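Local coordinates for protein lactaldehyde dehydrogenase (Methanocaldococcus jannaschii, PDB 3PQA) that oxidises lactaldehyde to lactate with a preference for NAD over NADP, working as a homotetramer in the biosynthesis of coenzyme F420, at residues H322-V330 against I363-V373; N389-F400 against L414-S425. All coordinates share one frame; numbering follows the deposited sequence.

Interaction 1. Residues H322-V330 against I363-V373; sequences HAEWVEKVV and ILCKTETFAPV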
loop_
_atom_site.group_PDB
_atom_site.type_symbol
_atom_site.label_atom_id
_atom_site.label_comp_id
_atom_site.label_asym_id
_atom_site.label_seq_id
_atom_site.Cartn_x
_atom_site.Cartn_y
_atom_site.Cartn_z
ATOM N N HIS B 322 20.832 -37.069 -17.487
ATOM C CA HIS B 322 20.560 -36.656 -16.128
ATOM C C HIS B 322 20.314 -37.862 -15.227
ATOM O O HIS B 322 20.846 -37.939 -14.136
ATOM C CB HIS B 322 19.384 -35.678 -16.069
ATOM C CG HIS B 322 19.171 -35.121 -14.708
ATOM N ND1 HIS B 322 20.156 -34.444 -14.033
ATOM C CD2 HIS B 322 18.111 -35.181 -13.871
ATOM C CE1 HIS B 322 19.714 -34.112 -12.835
ATOM N NE2 HIS B 322 18.472 -34.538 -12.718
ATOM N N ALA B 323 19.515 -38.801 -15.706
ATOM C CA ALA B 323 19.202 -40.017 -14.957
ATOM C C ALA B 323 20.469 -40.801 -14.582
ATOM O O ALA B 323 20.577 -41.316 -13.469
ATOM C CB ALA B 323 18.245 -40.887 -15.754
ATOM N N GLU B 324 21.424 -40.867 -15.510
ATOM C CA GLU B 324 22.694 -41.564 -15.287
ATOM C C GLU B 324 23.510 -40.848 -14.223
ATOM O O GLU B 324 24.104 -41.477 -13.354
ATOM C CB GLU B 324 23.498 -41.674 -16.593
ATOM C CG GLU B 324 22.854 -42.588 -17.634
ATOM C CD GLU B 324 23.534 -42.546 -19.006
ATOM O OE1 GLU B 324 24.152 -41.514 -19.360
ATOM O OE2 GLU B 324 23.430 -43.557 -19.738
ATOM N N TRP B 325 23.532 -39.521 -14.295
ATOM C CA TRP B 325 24.192 -38.725 -13.286
ATOM C C TRP B 325 23.554 -38.970 -11.908
ATOM O O TRP B 325 24.265 -39.171 -10.928
ATOM C CB TRP B 325 24.161 -37.245 -13.660
ATOM C CG TRP B 325 24.733 -36.355 -12.613
ATOM C CD1 TRP B 325 26.056 -36.086 -12.390
ATOM C CD2 TRP B 325 23.997 -35.608 -11.630
ATOM N NE1 TRP B 325 26.187 -35.214 -11.331
ATOM C CE2 TRP B 325 24.940 -34.905 -10.849
ATOM C CE3 TRP B 325 22.635 -35.462 -11.343
ATOM C CZ2 TRP B 325 24.561 -34.067 -9.785
ATOM C CZ3 TRP B 325 22.257 -34.624 -10.287
ATOM C CH2 TRP B 325 23.219 -33.938 -9.526
ATOM N N VAL B 326 22.221 -38.971 -11.849
ATOM C CA VAL B 326 21.495 -39.187 -10.583
ATOM C C VAL B 326 21.850 -40.551 -9.979
ATOM O O VAL B 326 22.047 -40.673 -8.771
ATOM C CB VAL B 326 19.961 -39.062 -10.763
ATOM C CG1 VAL B 326 19.222 -39.475 -9.487
ATOM C CG2 VAL B 326 19.580 -37.628 -11.118
ATOM N N GLU B 327 21.927 -41.555 -10.850
ATOM C CA GLU B 327 22.333 -42.907 -10.486
ATOM C C GLU B 327 23.688 -42.906 -9.784
ATOM O O GLU B 327 23.860 -43.569 -8.761
ATOM C CB GLU B 327 22.388 -43.761 -11.750
ATOM C CG GLU B 327 22.716 -45.230 -11.555
ATOM C CD GLU B 327 22.495 -46.015 -12.839
ATOM O OE1 GLU B 327 23.134 -45.699 -13.872
ATOM O OE2 GLU B 327 21.668 -46.942 -12.819
ATOM N N LYS B 328 24.636 -42.153 -10.340
ATOM C CA LYS B 328 25.984 -42.031 -9.787
ATOM C C LYS B 328 25.998 -41.348 -8.426
ATOM O O LYS B 328 26.777 -41.720 -7.549
ATOM C CB LYS B 328 26.899 -41.279 -10.751
ATOM C CG LYS B 328 27.357 -42.102 -11.925
ATOM C CD LYS B 328 27.898 -41.217 -13.026
ATOM C CE LYS B 328 28.243 -42.037 -14.249
ATOM N NZ LYS B 328 28.358 -41.174 -15.446
ATOM N N VAL B 329 25.140 -40.343 -8.264
ATOM C CA VAL B 329 25.034 -39.619 -7.007
ATOM C C VAL B 329 24.452 -40.535 -5.933
ATOM O O VAL B 329 24.920 -40.544 -4.793
ATOM C CB VAL B 329 24.180 -38.332 -7.162
ATOM C CG1 VAL B 329 24.014 -37.632 -5.833
ATOM C CG2 VAL B 329 24.824 -37.379 -8.176
ATOM N N VAL B 330 23.442 -41.315 -6.293
ATOM C CA VAL B 330 22.875 -42.282 -5.348
ATOM C C VAL B 330 23.945 -43.303 -4.919
ATOM O O VAL B 330 24.121 -43.559 -3.731
ATOM C CB VAL B 330 21.588 -42.951 -5.895
ATOM C CG1 VAL B 330 21.087 -44.045 -4.953
ATOM C CG2 VAL B 330 20.504 -41.900 -6.093
ATOM N N ILE B 363 26.404 -36.621 0.792
ATOM C CA ILE B 363 26.381 -35.852 -0.460
ATOM C C ILE B 363 24.978 -35.334 -0.850
ATOM O O ILE B 363 24.850 -34.230 -1.389
ATOM C CB ILE B 363 27.047 -36.652 -1.638
ATOM C CG1 ILE B 363 27.242 -35.779 -2.881
ATOM C CG2 ILE B 363 26.273 -37.923 -1.966
ATOM C CD1 ILE B 363 28.291 -34.688 -2.716
ATOM N N LEU B 364 23.938 -36.115 -0.553
ATOM C CA LEU B 364 22.567 -35.726 -0.909
ATOM C C LEU B 364 22.087 -34.482 -0.165
ATOM O O LEU B 364 21.225 -33.759 -0.659
ATOM C CB LEU B 364 21.582 -36.872 -0.666
ATOM C CG LEU B 364 21.732 -38.115 -1.544
ATOM C CD1 LEU B 364 20.781 -39.225 -1.103
ATOM C CD2 LEU B 364 21.534 -37.776 -3.012
ATOM N N CYS B 365 22.637 -34.239 1.020
ATOM C CA CYS B 365 22.280 -33.045 1.804
ATOM C C CYS B 365 22.848 -31.745 1.201
ATOM O O CYS B 365 22.487 -30.645 1.626
ATOM C CB CYS B 365 22.736 -33.193 3.255
ATOM S SG CYS B 365 21.961 -34.557 4.129
ATOM N N LYS B 366 23.745 -31.876 0.225
ATOM C CA LYS B 366 24.391 -30.715 -0.368
ATOM C C LYS B 366 24.128 -30.612 -1.864
ATOM O O LYS B 366 24.527 -29.642 -2.494
ATOM C CB LYS B 366 25.908 -30.757 -0.113
ATOM C CG LYS B 366 26.318 -30.581 1.349
ATOM C CD LYS B 366 25.970 -29.164 1.875
ATOM C CE LYS B 366 26.651 -28.849 3.226
ATOM N NZ LYS B 366 28.136 -28.696 3.105
ATOM N N THR B 367 23.443 -31.598 -2.425
ATOM C CA THR B 367 23.327 -31.713 -3.876
ATOM C C THR B 367 21.876 -31.626 -4.331
ATOM O O THR B 367 21.030 -32.424 -3.906
ATOM C CB THR B 367 23.957 -33.044 -4.371
ATOM O OG1 THR B 367 25.306 -33.146 -3.895
ATOM C CG2 THR B 367 23.943 -33.142 -5.899
ATOM N N GLU B 368 21.586 -30.655 -5.195
ATOM C CA GLU B 368 20.279 -30.597 -5.847
ATOM C C GLU B 368 20.248 -31.609 -6.991
ATOM O O GLU B 368 20.935 -31.424 -8.006
ATOM C CB GLU B 368 19.970 -29.188 -6.373
ATOM C CG GLU B 368 18.577 -29.076 -6.986
ATOM C CD GLU B 368 18.237 -27.680 -7.505
ATOM O OE1 GLU B 368 19.137 -26.967 -7.999
ATOM O OE2 GLU B 368 17.059 -27.305 -7.429
ATOM N N THR B 369 19.457 -32.668 -6.832
ATOM C CA THR B 369 19.462 -33.760 -7.811
ATOM C C THR B 369 18.372 -33.614 -8.886
ATOM O O THR B 369 18.428 -34.273 -9.912
ATOM C CB THR B 369 19.336 -35.149 -7.133
ATOM O OG1 THR B 369 18.110 -35.212 -6.406
ATOM C CG2 THR B 369 20.517 -35.425 -6.195
ATOM N N PHE B 370 17.367 -32.770 -8.654
ATOM C CA PHE B 370 16.241 -32.674 -9.595
ATOM C C PHE B 370 15.776 -34.080 -9.978
ATOM O O PHE B 370 15.749 -34.461 -11.160
ATOM C CB PHE B 370 16.635 -31.866 -10.841
ATOM C CG PHE B 370 15.888 -30.565 -10.985
ATOM C CD1 PHE B 370 15.829 -29.657 -9.926
ATOM C CD2 PHE B 370 15.250 -30.252 -12.178
ATOM C CE1 PHE B 370 15.143 -28.460 -10.060
ATOM C CE2 PHE B 370 14.557 -29.054 -12.318
ATOM C CZ PHE B 370 14.501 -28.164 -11.255
ATOM N N ALA B 371 15.464 -34.872 -8.959
ATOM C CA ALA B 371 15.175 -36.291 -9.150
ATOM C C ALA B 371 14.358 -36.803 -7.977
ATOM O O ALA B 371 14.322 -36.161 -6.918
ATOM C CB ALA B 371 16.463 -37.078 -9.250
ATOM N N PRO B 372 13.710 -37.971 -8.149
ATOM C CA PRO B 372 12.859 -38.470 -7.067
ATOM C C PRO B 372 13.674 -39.247 -6.030
ATOM O O PRO B 372 13.391 -40.411 -5.755
ATOM C CB PRO B 372 11.879 -39.386 -7.800
ATOM C CG PRO B 372 12.714 -39.945 -8.949
ATOM C CD PRO B 372 13.610 -38.805 -9.369
ATOM N N VAL B 373 14.691 -38.582 -5.486
ATOM C CA VAL B 373 15.649 -39.160 -4.540
ATOM C C VAL B 373 15.602 -38.354 -3.238
ATOM O O VAL B 373 15.976 -37.173 -3.220
ATOM C CB VAL B 373 17.099 -39.129 -5.098
ATOM C CG1 VAL B 373 18.098 -39.612 -4.052
ATOM C CG2 VAL B 373 17.207 -39.948 -6.385
#
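His322 NE2 points its N-H between two successive backbone carbonyls of the loop that carries Phe370. The bond to Phe370 O is 3.1 Å long with an N-H...O angle of 144°; the carbonyl oxygen lies near the imidazole plane, although NE2 itself sits above the carbonyl plane. A second, weak bond reaches Thr369 O at 2.8 Å, bent to 129°. Val326 CG2 lies over one face of the imidazole. With CG anti to the backbone N (chi1 -174°), the ring swings off helix 320-335 to the loop. Were His322 an alanine, both carbonyls would probably lose this donor and the loop at Phe370 would be freer to shift. Helix 320-335 packs here on the connection between strands 350-357 and 373-379 of the aldehyde dehydrogenase fold, and the Phe370 side chain lies about 5 Å from that of Cys275, the catalytic cysteine by similarity. Further along the helix the contact is mostly apolar. Val326 CG1 lies 3.7 Å from both Ala371 CB and Val373 CG2, and Val330 CG2 touches the latter too. Trp325 sets its six-membered ring against the loop, CZ3 lying 3.8 Å from Thr369 CA at the ring edge. Val329 CG1 reaches Leu364 CD2 at 3.8 Å. Within the loop, Thr367 OG1 and Lys366 N grip Ile363 O from opposite faces of its plane.

Interaction 2. Residues N389-F400 against L414-S425; sequences NSTEYGLHSAIF and LEFGGVVINDSS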
loop_
_atom_site.group_PDB
_atom_site.type_symbol
_atom_site.label_atom_id
_atom_site.label_comp_id
_atom_site.label_asym_id
_atom_site.label_seq_id
_atom_site.Cartn_x
_atom_site.Cartn_y
_atom_site.Cartn_z
ATOM N N ASN B 389 19.987 -24.834 7.391
ATOM C CA ASN B 389 20.664 -23.618 6.902
ATOM C C ASN B 389 22.075 -23.853 6.371
ATOM O O ASN B 389 22.769 -22.904 6.000
ATOM C CB ASN B 389 20.736 -22.571 8.012
ATOM C CG ASN B 389 19.391 -21.928 8.309
ATOM O OD1 ASN B 389 18.484 -21.929 7.479
ATOM N ND2 ASN B 389 19.285 -21.323 9.476
ATOM N N SER B 390 22.494 -25.111 6.341
ATOM C CA SER B 390 23.895 -25.436 6.073
ATOM C C SER B 390 24.306 -25.479 4.590
ATOM O O SER B 390 25.472 -25.781 4.275
ATOM C CB SER B 390 24.264 -26.754 6.764
ATOM O OG SER B 390 23.608 -27.838 6.138
ATOM N N THR B 391 23.371 -25.189 3.682
ATOM C CA THR B 391 23.669 -25.242 2.249
ATOM C C THR B 391 23.952 -23.851 1.708
ATOM O O THR B 391 23.739 -22.852 2.390
ATOM C CB THR B 391 22.531 -25.885 1.393
ATOM O OG1 THR B 391 21.468 -24.936 1.193
ATOM C CG2 THR B 391 21.987 -27.151 2.043
ATOM N N GLU B 392 24.426 -23.804 0.467
ATOM C CA GLU B 392 24.673 -22.563 -0.231
ATOM C C GLU B 392 23.378 -21.965 -0.781
ATOM O O GLU B 392 23.383 -20.856 -1.307
ATOM C CB GLU B 392 25.669 -22.800 -1.373
ATOM C CG GLU B 392 27.108 -23.008 -0.897
ATOM C CD GLU B 392 28.120 -22.694 -1.981
ATOM O OE1 GLU B 392 27.955 -23.206 -3.114
ATOM O OE2 GLU B 392 29.079 -21.930 -1.702
ATOM N N TYR B 393 22.279 -22.706 -0.658
ATOM C CA TYR B 393 20.993 -22.321 -1.250
ATOM C C TYR B 393 20.037 -21.777 -0.194
ATOM O O TYR B 393 20.313 -21.834 1.007
ATOM C CB TYR B 393 20.353 -23.519 -1.951
ATOM C CG TYR B 393 21.259 -24.185 -2.955
ATOM C CD1 TYR B 393 21.577 -23.556 -4.156
ATOM C CD2 TYR B 393 21.809 -25.447 -2.696
ATOM C CE1 TYR B 393 22.435 -24.172 -5.089
ATOM C CE2 TYR B 393 22.646 -26.073 -3.626
ATOM C CZ TYR B 393 22.956 -25.426 -4.807
ATOM O OH TYR B 393 23.792 -26.052 -5.713
ATOM N N GLY B 394 18.902 -21.248 -0.646
ATOM C CA GLY B 394 17.918 -20.717 0.272
ATOM C C GLY B 394 16.598 -20.408 -0.403
ATOM O O GLY B 394 16.090 -19.284 -0.303
ATOM N N LEU B 395 16.056 -21.391 -1.117
ATOM C CA LEU B 395 14.761 -21.221 -1.779
ATOM C C LEU B 395 13.574 -21.468 -0.825
ATOM O O LEU B 395 13.091 -20.524 -0.202
ATOM C CB LEU B 395 14.680 -22.088 -3.044
ATOM C CG LEU B 395 13.493 -21.788 -3.964
ATOM C CD1 LEU B 395 13.336 -20.275 -4.204
ATOM C CD2 LEU B 395 13.645 -22.519 -5.277
ATOM N N HIS B 396 13.113 -22.717 -0.687
ATOM C CA HIS B 396 12.023 -23.016 0.252
ATOM C C HIS B 396 12.435 -23.995 1.353
ATOM O O HIS B 396 13.294 -24.847 1.151
ATOM C CB HIS B 396 10.819 -23.570 -0.510
ATOM C CG HIS B 396 9.879 -22.519 -1.026
ATOM N ND1 HIS B 396 8.576 -22.798 -1.374
ATOM C CD2 HIS B 396 10.047 -21.190 -1.235
ATOM C CE1 HIS B 396 7.982 -21.691 -1.786
ATOM N NE2 HIS B 396 8.854 -20.698 -1.707
ATOM N N SER B 397 11.789 -23.863 2.510
ATOM C CA SER B 397 11.927 -24.807 3.599
ATOM C C SER B 397 10.530 -25.082 4.141
ATOM O O SER B 397 9.581 -24.351 3.831
ATOM C CB SER B 397 12.818 -24.212 4.690
ATOM O OG SER B 397 12.302 -22.969 5.147
ATOM N N ALA B 398 10.391 -26.143 4.924
ATOM C CA ALA B 398 9.081 -26.460 5.504
ATOM C C ALA B 398 9.277 -27.051 6.870
ATOM O O ALA B 398 10.327 -27.658 7.143
ATOM C CB ALA B 398 8.286 -27.444 4.612
ATOM N N ILE B 399 8.263 -26.873 7.704
ATOM C CA ILE B 399 8.228 -27.446 9.045
ATOM C C ILE B 399 6.831 -27.968 9.371
ATOM O O ILE B 399 5.824 -27.290 9.134
ATOM C CB ILE B 399 8.691 -26.432 10.118
ATOM C CG1 ILE B 399 8.563 -27.059 11.510
ATOM C CG2 ILE B 399 7.898 -25.124 10.044
ATOM C CD1 ILE B 399 9.400 -26.427 12.539
ATOM N N PHE B 400 6.788 -29.174 9.927
ATOM C CA PHE B 400 5.544 -29.793 10.330
ATOM C C PHE B 400 5.561 -29.841 11.841
ATOM O O PHE B 400 6.440 -30.473 12.439
ATOM C CB PHE B 400 5.430 -31.194 9.721
ATOM C CG PHE B 400 5.291 -31.180 8.220
ATOM C CD1 PHE B 400 6.413 -31.070 7.407
ATOM C CD2 PHE B 400 4.026 -31.267 7.631
ATOM C CE1 PHE B 400 6.283 -31.033 6.018
ATOM C CE2 PHE B 400 3.881 -31.238 6.240
ATOM C CZ PHE B 400 5.018 -31.143 5.432
ATOM N N LEU B 414 14.901 -19.876 9.812
ATOM C CA LEU B 414 15.225 -20.553 8.558
ATOM C C LEU B 414 15.590 -19.522 7.490
ATOM O O LEU B 414 14.799 -18.616 7.187
ATOM C CB LEU B 414 14.039 -21.416 8.101
ATOM C CG LEU B 414 13.832 -22.690 8.930
ATOM C CD1 LEU B 414 12.486 -23.284 8.629
ATOM C CD2 LEU B 414 14.932 -23.686 8.591
ATOM N N GLU B 415 16.778 -19.692 6.911
ATOM C CA GLU B 415 17.354 -18.737 5.969
ATOM C C GLU B 415 16.890 -19.059 4.544
ATOM O O GLU B 415 17.665 -19.514 3.699
ATOM C CB GLU B 415 18.888 -18.743 6.107
ATOM C CG GLU B 415 19.371 -18.107 7.418
ATOM C CD GLU B 415 20.835 -18.392 7.771
ATOM O OE1 GLU B 415 21.532 -19.112 7.025
ATOM O OE2 GLU B 415 21.292 -17.877 8.812
ATOM N N PHE B 416 15.605 -18.804 4.292
ATOM C CA PHE B 416 14.960 -19.186 3.034
ATOM C C PHE B 416 14.038 -18.089 2.530
ATOM O O PHE B 416 13.515 -17.287 3.325
ATOM C CB PHE B 416 14.193 -20.512 3.224
ATOM C CG PHE B 416 15.108 -21.691 3.372
ATOM C CD1 PHE B 416 15.482 -22.437 2.254
ATOM C CD2 PHE B 416 15.662 -22.011 4.624
ATOM C CE1 PHE B 416 16.394 -23.512 2.384
ATOM C CE2 PHE B 416 16.566 -23.077 4.761
ATOM C CZ PHE B 416 16.911 -23.831 3.645
ATOM N N GLY B 417 13.822 -18.062 1.215
ATOM C CA GLY B 417 12.824 -17.168 0.612
ATOM C C GLY B 417 11.381 -17.507 0.961
ATOM O O GLY B 417 10.500 -16.629 0.942
ATOM N N GLY B 418 11.130 -18.785 1.237
ATOM C CA GLY B 418 9.812 -19.236 1.658
ATOM C C GLY B 418 9.911 -20.254 2.779
ATOM O O GLY B 418 10.791 -21.114 2.789
ATOM N N VAL B 419 9.002 -20.140 3.736
ATOM C CA VAL B 419 8.880 -21.127 4.806
ATOM C C VAL B 419 7.439 -21.599 4.851
ATOM O O VAL B 419 6.509 -20.790 5.076
ATOM C CB VAL B 419 9.226 -20.547 6.184
ATOM C CG1 VAL B 419 9.063 -21.635 7.282
ATOM C CG2 VAL B 419 10.646 -19.974 6.185
ATOM N N VAL B 420 7.251 -22.905 4.672
ATOM C CA VAL B 420 5.903 -23.481 4.650
ATOM C C VAL B 420 5.679 -24.250 5.958
ATOM O O VAL B 420 6.498 -25.081 6.331
ATOM C CB VAL B 420 5.720 -24.422 3.433
ATOM C CG1 VAL B 420 4.252 -24.856 3.270
ATOM C CG2 VAL B 420 6.208 -23.753 2.146
ATOM N N ILE B 421 4.576 -23.961 6.644
ATOM C CA ILE B 421 4.248 -24.633 7.897
ATOM C C ILE B 421 3.089 -25.596 7.636
ATOM O O ILE B 421 2.037 -25.197 7.131
ATOM C CB ILE B 421 3.923 -23.612 9.021
ATOM C CG1 ILE B 421 5.200 -22.820 9.374
ATOM C CG2 ILE B 421 3.318 -24.325 10.249
ATOM C CD1 ILE B 421 4.966 -21.434 9.985
ATOM N N ASN B 422 3.333 -26.872 7.925
ATOM C CA ASN B 422 2.356 -27.954 7.745
ATOM C C ASN B 422 1.947 -28.282 6.298
ATOM O O ASN B 422 0.923 -28.911 6.047
ATOM C CB ASN B 422 1.162 -27.771 8.706
ATOM C CG ASN B 422 1.564 -28.010 10.151
ATOM O OD1 ASN B 422 2.456 -28.814 10.411
ATOM N ND2 ASN B 422 0.925 -27.307 11.097
ATOM N N ASP B 423 2.800 -27.898 5.353
ATOM C CA ASP B 423 2.770 -28.440 3.987
ATOM C C ASP B 423 4.235 -28.488 3.556
ATOM O O ASP B 423 5.079 -27.896 4.233
ATOM C CB ASP B 423 1.909 -27.560 3.061
ATOM C CG ASP B 423 1.533 -28.248 1.747
ATOM O OD1 ASP B 423 1.895 -29.425 1.527
ATOM O OD2 ASP B 423 0.866 -27.585 0.926
ATOM N N SER B 424 4.558 -29.200 2.474
ATOM C CA SER B 424 5.971 -29.363 2.079
ATOM C C SER B 424 6.501 -28.093 1.419
ATOM O O SER B 424 5.745 -27.161 1.138
ATOM C CB SER B 424 6.154 -30.545 1.112
ATOM O OG SER B 424 5.832 -30.145 -0.213
ATOM N N SER B 425 7.804 -28.090 1.143
ATOM C CA SER B 425 8.456 -26.983 0.442
ATOM C C SER B 425 7.866 -26.722 -0.941
ATOM O O SER B 425 8.013 -25.614 -1.476
ATOM C CB SER B 425 9.957 -27.239 0.322
ATOM O OG SER B 425 10.216 -28.455 -0.348
HETATM O O HOH W 1 19.700 -21.446 3.627
#
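Leu414 CD1 rests against Ser397 OG, 3.5 Å away, just where the chain leaves helix 404-413. The next residue, Glu415, gives its backbone N-H to Asn389 OD1 in a nearly straight bond (2.9 Å, 172°), while its carboxylate stacks on the Asn389 amide with the two planes 8° apart; its OE1 also pairs with Lys438. Phe416 presents one ring face to Ser397 CB, a CH-pi contact 3.7 Å from the ring centroid, and the opposite face to a water within hydrogen-bonding distance of Tyr393 O and Glu415 O. Gly417 N then bonds Gly394 O, and Gly418 N bonds Leu395 O. A CB on Gly418 would clash with His396 NE2, so the missing side chain makes room for the imidazole. From Gly418 to Ile421 the strand runs parallel to 396-400, the axes 21° apart: Ser397 N donates to Gly418 O, Val420 N to Ser397 O, and Ile399 N to Val420 O at 2.9 Å. Ile421 CG1 lies beside Ile399 CG2 (3.6 Å), and Asn422 N closes the ladder on Ile399 O. Past the strand end, Asp423 O comes within 3.3 Å of Ala398 CB, and His396 ND1 donates to Ser425 O, 2.9 Å away and in the carbonyl plane. The two strands and helix 404-413 form a beta-alpha-beta unit; strand 246-250 pairs with the other edge of 396-400, helix 256-268 packs on Phe400, and a strand of the second subunit continues the sheet beyond 418-421.

In the fold
Interaction 1 closes along the chain before interaction 2 opens, and their centres lie about 20 Å apart. They nevertheless touch: Cys365 O comes within 3.6 Å of Thr391 CG2, and Lys366 CE within 3.5 Å of Ser390 O. Strand 373-379, which starts at the end of interaction 1, and strand 396-400 of interaction 2 belong to the same mixed sheet, linked through 278-284 and 246-250. Both contacts border the probable catalytic site. The side chains of Phe370 from interaction 1 and Leu395 from interaction 2 lie about 5 and 4 Å from that of Cys275, while the side chains of Glu368 and Tyr393 come to about 5 and 3 Å, respectively, from that of Ser223, an NAD-binding residue by similarity.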